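Local atomic coordinates of arabinofuranosidase (Bifidobacterium longum, PDB entry 2Y2W), a protein that hydrolyses terminal alpha-L-arabinofuranosyl bonds in arabinans and arabinoxylan, as a family 51 glycoside hydrolase that helps degrade plant cell walls. Residues D[78-83]-D[126-131]; D[323-326]-D[332-335]. One frame throughout, in Å; residues are numbered along the deposited sequence.

Contact 1 (D[78-83]-D[126-131]); sequences GIYEPS and GPRENR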
loop_
_atom_site.group_PDB
_atom_site.type_symbol
_atom_site.label_atom_id
_atom_site.label_comp_id
_atom_site.label_asym_id
_atom_site.label_seq_id
_atom_site.Cartn_x
_atom_site.Cartn_y
_atom_site.Cartn_z
ATOM N N GLY D 78 23.683 -21.519 16.056
ATOM C CA GLY D 78 24.769 -20.568 15.874
ATOM C C GLY D 78 25.009 -19.789 17.147
ATOM O O GLY D 78 25.801 -20.200 17.995
ATOM N N ILE D 79 24.317 -18.664 17.285
ATOM C CA ILE D 79 24.407 -17.855 18.498
ATOM C C ILE D 79 23.456 -18.359 19.589
ATOM O O ILE D 79 23.682 -18.116 20.773
ATOM C CB ILE D 79 24.164 -16.350 18.218
ATOM C CG1 ILE D 79 22.770 -16.118 17.619
ATOM C CG2 ILE D 79 25.263 -15.793 17.312
ATOM C CD1 ILE D 79 22.223 -14.720 17.841
ATOM N N TYR D 80 22.405 -19.070 19.183
ATOM C CA TYR D 80 21.399 -19.570 20.115
ATOM C C TYR D 80 21.298 -21.095 20.076
ATOM O O TYR D 80 20.990 -21.680 19.036
ATOM C CB TYR D 80 20.042 -18.926 19.810
ATOM C CG TYR D 80 18.933 -19.287 20.769
ATOM C CD1 TYR D 80 18.876 -18.722 22.042
ATOM C CD2 TYR D 80 17.928 -20.180 20.397
ATOM C CE1 TYR D 80 17.851 -19.046 22.927
ATOM C CE2 TYR D 80 16.898 -20.508 21.272
ATOM C CZ TYR D 80 16.866 -19.934 22.532
ATOM O OH TYR D 80 15.854 -20.252 23.404
ATOM N N GLU D 81 21.571 -21.724 21.217
ATOM C CA GLU D 81 21.493 -23.179 21.363
ATOM C C GLU D 81 21.411 -23.515 22.852
ATOM O O GLU D 81 22.437 -23.731 23.490
ATOM C CB GLU D 81 22.710 -23.856 20.713
ATOM C CG GLU D 81 22.506 -25.327 20.359
ATOM C CD GLU D 81 23.652 -25.918 19.545
ATOM O OE1 GLU D 81 24.339 -25.165 18.821
ATOM O OE2 GLU D 81 23.858 -27.148 19.622
ATOM N N PRO D 82 20.184 -23.547 23.411
ATOM C CA PRO D 82 19.947 -23.675 24.859
ATOM C C PRO D 82 20.512 -24.945 25.498
ATOM O O PRO D 82 20.850 -24.939 26.686
ATOM C CB PRO D 82 18.418 -23.684 24.966
ATOM C CG PRO D 82 17.938 -23.057 23.710
ATOM C CD PRO D 82 18.918 -23.471 22.663
ATOM N N SER D 83 20.606 -26.015 24.715
ATOM C CA SER D 83 21.060 -27.310 25.211
ATOM C C SER D 83 22.560 -27.529 25.009
ATOM O O SER D 83 23.072 -28.614 25.286
ATOM C CB SER D 83 20.269 -28.435 24.539
ATOM O OG SER D 83 20.537 -28.469 23.147
ATOM N N GLY D 126 7.646 -10.941 23.693
ATOM C CA GLY D 126 6.841 -11.574 24.731
ATOM C C GLY D 126 7.389 -12.928 25.139
ATOM O O GLY D 126 8.494 -13.300 24.731
ATOM N N PRO D 127 6.618 -13.676 25.952
ATOM C CA PRO D 127 7.035 -14.997 26.433
ATOM C C PRO D 127 7.146 -16.014 25.295
ATOM O O PRO D 127 6.209 -16.155 24.504
ATOM C CB PRO D 127 5.908 -15.392 27.402
ATOM C CG PRO D 127 5.216 -14.101 27.747
ATOM C CD PRO D 127 5.310 -13.279 26.506
ATOM N N ARG D 128 8.286 -16.707 25.222
ATOM C CA ARG D 128 8.542 -17.714 24.181
ATOM C C ARG D 128 7.397 -18.706 24.012
ATOM O O ARG D 128 6.998 -19.016 22.887
ATOM C CB ARG D 128 9.829 -18.486 24.469
ATOM C CG ARG D 128 11.098 -17.773 24.065
ATOM C CD ARG D 128 12.278 -18.724 24.112
ATOM N NE ARG D 128 13.553 -18.013 24.126
ATOM C CZ ARG D 128 14.203 -17.650 25.229
ATOM N NH1 ARG D 128 13.706 -17.928 26.428
ATOM N NH2 ARG D 128 15.355 -17.009 25.133
ATOM N N GLU D 129 6.877 -19.191 25.138
ATOM C CA GLU D 129 5.781 -20.163 25.158
ATOM C C GLU D 129 4.667 -19.792 24.187
ATOM O O GLU D 129 4.143 -20.652 23.477
ATOM C CB GLU D 129 5.197 -20.299 26.572
ATOM C CG GLU D 129 6.182 -20.774 27.639
ATOM C CD GLU D 129 7.103 -19.667 28.140
ATOM O OE1 GLU D 129 6.629 -18.517 28.296
ATOM O OE2 GLU D 129 8.299 -19.951 28.384
ATOM N N ASN D 130 4.337 -18.504 24.146
ATOM C CA ASN D 130 3.166 -18.016 23.423
ATOM C C ASN D 130 3.470 -17.373 22.065
ATOM O O ASN D 130 2.580 -16.794 21.432
ATOM C CB ASN D 130 2.364 -17.064 24.324
ATOM C CG ASN D 130 1.872 -17.745 25.600
ATOM O OD1 ASN D 130 2.441 -17.561 26.676
ATOM N ND2 ASN D 130 0.820 -18.551 25.476
ATOM N N ARG D 131 4.718 -17.491 21.614
ATOM C CA ARG D 131 5.112 -16.976 20.302
ATOM C C ARG D 131 4.686 -17.936 19.186
ATOM O O ARG D 131 4.912 -19.143 19.289
ATOM C CB ARG D 131 6.620 -16.717 20.241
ATOM C CG ARG D 131 7.117 -15.677 21.237
ATOM C CD ARG D 131 8.600 -15.418 21.065
ATOM N NE ARG D 131 9.195 -14.799 22.249
ATOM C CZ ARG D 131 10.461 -14.393 22.334
ATOM N NH1 ARG D 131 11.288 -14.530 21.301
ATOM N NH2 ARG D 131 10.902 -13.846 23.455
#
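Tyr80 and Arg128 reach toward each other from opposite directions, and the phenol oxygen comes to rest over one face of the guanidinium group. Tyr80 OH lies 3.3 Å from Arg128 NE, but at a poor angle for a hydrogen bond. Ring and guanidinium planes are only 22° apart, with Arg128 NH2 3.9 Å from Tyr80 CE1 in an oblique approach. The arginine chain, extended from CG to NE, spans the distance; NE donates to Glu146 O, and NH2 forms a salt bridge with Asp151. The tight side belongs to Tyr80, which is buried against Glu146 and Met147, with Pro82 CD 3.8 Å above one ring face. On the Arg128 side Pro127, Glu129 and Asn130 face solvent, although Arg131 braces the turn, its NE and NH2 both gripping Gly126 O, and its guanidinium lies under Arg128 CG. A leucine in place of Arg128 would probably leave Glu146 O without this donor, Asp151 without one of its two arginines and the phenol oxygen without the guanidinium beside it. Both segments follow barrel strands, 65-67 and 107-110, so the pair joins neighbouring beta-to-alpha loops at the C-terminal face of a (beta/alpha)8 barrel.

Contact 2 (D[323-326]-D[332-335]); sequences QARE and KDIA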
loop_
_atom_site.group_PDB
_atom_site.type_symbol
_atom_site.label_atom_id
_atom_site.label_comp_id
_atom_site.label_asym_id
_atom_site.label_seq_id
_atom_site.Cartn_x
_atom_site.Cartn_y
_atom_site.Cartn_z
ATOM N N GLN D 323 25.351 13.522 -6.117
ATOM C CA GLN D 323 24.385 14.208 -6.976
ATOM C C GLN D 323 23.036 14.417 -6.300
ATOM O O GLN D 323 22.294 15.333 -6.660
ATOM C CB GLN D 323 24.214 13.483 -8.315
ATOM C CG GLN D 323 25.367 13.707 -9.287
ATOM C CD GLN D 323 24.918 13.732 -10.738
ATOM O OE1 GLN D 323 24.252 12.811 -11.212
ATOM N NE2 GLN D 323 25.289 14.791 -11.454
ATOM N N ALA D 324 22.735 13.576 -5.311
ATOM C CA ALA D 324 21.514 13.712 -4.519
ATOM C C ALA D 324 21.593 14.920 -3.583
ATOM O O ALA D 324 20.622 15.665 -3.443
ATOM C CB ALA D 324 21.243 12.437 -3.736
ATOM N N ARG D 325 22.753 15.107 -2.954
ATOM C CA ARG D 325 22.996 16.254 -2.083
ATOM C C ARG D 325 22.898 17.575 -2.852
ATOM O O ARG D 325 22.192 18.494 -2.428
ATOM C CB ARG D 325 24.360 16.133 -1.391
ATOM C CG ARG D 325 24.744 17.350 -0.538
ATOM C CD ARG D 325 26.191 17.300 -0.042
ATOM N NE ARG D 325 27.148 17.034 -1.115
ATOM C CZ ARG D 325 27.669 17.959 -1.918
ATOM N NH1 ARG D 325 27.334 19.235 -1.788
ATOM N NH2 ARG D 325 28.531 17.600 -2.861
ATOM N N GLU D 326 23.598 17.659 -3.982
ATOM C CA GLU D 326 23.630 18.887 -4.782
ATOM C C GLU D 326 22.312 19.186 -5.508
ATOM O O GLU D 326 22.040 20.335 -5.849
ATOM C CB GLU D 326 24.835 18.908 -5.740
ATOM C CG GLU D 326 24.973 17.696 -6.654
ATOM C CD GLU D 326 26.427 17.362 -7.008
ATOM O OE1 GLU D 326 27.357 17.912 -6.372
ATOM O OE2 GLU D 326 26.637 16.536 -7.926
ATOM N N LYS D 332 24.808 18.262 4.023
ATOM C CA LYS D 332 25.194 16.989 4.624
ATOM C C LYS D 332 25.532 15.934 3.565
ATOM O O LYS D 332 24.858 15.835 2.538
ATOM C CB LYS D 332 24.054 16.499 5.529
ATOM C CG LYS D 332 23.967 14.982 5.730
ATOM C CD LYS D 332 22.574 14.549 6.174
ATOM C CE LYS D 332 21.609 14.416 5.004
ATOM N NZ LYS D 332 20.232 14.080 5.468
ATOM N N ASP D 333 26.576 15.151 3.831
ATOM C CA ASP D 333 26.927 14.004 3.000
ATOM C C ASP D 333 26.207 12.740 3.450
ATOM O O ASP D 333 26.075 12.484 4.648
ATOM C CB ASP D 333 28.434 13.748 3.048
ATOM C CG ASP D 333 29.194 14.502 1.981
ATOM O OD1 ASP D 333 28.626 15.439 1.377
ATOM O OD2 ASP D 333 30.371 14.149 1.747
ATOM N N ILE D 334 25.746 11.956 2.481
ATOM C CA ILE D 334 25.251 10.613 2.740
ATOM C C ILE D 334 26.449 9.671 2.733
ATOM O O ILE D 334 27.134 9.535 1.717
ATOM C CB ILE D 334 24.231 10.148 1.662
ATOM C CG1 ILE D 334 23.076 11.152 1.499
ATOM C CG2 ILE D 334 23.732 8.724 1.950
ATOM C CD1 ILE D 334 22.212 11.365 2.734
ATOM N N ALA D 335 26.705 9.036 3.874
ATOM C CA ALA D 335 27.776 8.047 3.983
ATOM C C ALA D 335 27.356 6.708 3.375
ATOM O O ALA D 335 26.164 6.425 3.227
ATOM C CB ALA D 335 28.197 7.871 5.435
HETATM O O HOH W 1 28.571 14.826 -1.133
#
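Arg325 lays its aliphatic stem against the backbone carbonyl of Lys332 and turns its charged end to Asp333. Arg325 CD is 3.3 Å from Lys332 O and CG is almost as near, so the stem touches the carbonyl directly. Beyond the stem, Arg325 NE forms a salt bridge with Asp333 OD1 at 3.3 Å; the carboxylate approaches obliquely, its plane 39° from that of the guanidinium. Water 1 reinforces the pair: it accepts from Arg325 NE at 2.6 Å and donates to Asp333 OD1 at the same length. CG of Arg325 stands anti to the backbone N (chi1 176°), and the bend at chi3 (51°) turns the guanidinium alongside the helix toward Glu326, where NH2 makes a long, purely electrostatic salt bridge with Glu326 OE1 at 3.7 Å. Asp333 and Glu326 would thus share the charge of one arginine in a network at the protein surface.

The arrangement closes the turn of a beta-alpha-beta crossover in the (beta/alpha)8 barrel, where helix 307-327 ends and the chain returns to strand 335-341. Behind this charged layer stands Tyr275: its hydroxyl hydrogen-bonds Lys332 O, its ring receives the Lys332 ammonium in a cation-pi contact, and Arg325 and Ile334 also touch it. Lys332 NZ is held by Leu278 O. Further inward, Ala324 packs on Leu271 and Thr272 of helix 265-274, while Ile334 meets Val281 and Ala335 joins strand 280-287 through backbone bonds to Val281.

In the fold
Following the chain from the N terminus, strand 65-67 opens the barrel and leads through helix 75-79 into the first half of contact 1. Helix 94-103 and strand 107-110 come next, and the loop beyond that strand supplies residues 126-131, closing a loop of 42 intervening residues. Four more barrel strands and their helices pass before helix 307-327 brings in contact 2, which closes over just five residues ahead of strand 335-341. The two are in series, neither nested nor crossed, with centres 42 Å apart and nearest atoms about 26 Å apart. Contact 1 ties loops following strands; contact 2 ties a helix end to the approach of the seventh strand, at the other end of the barrel.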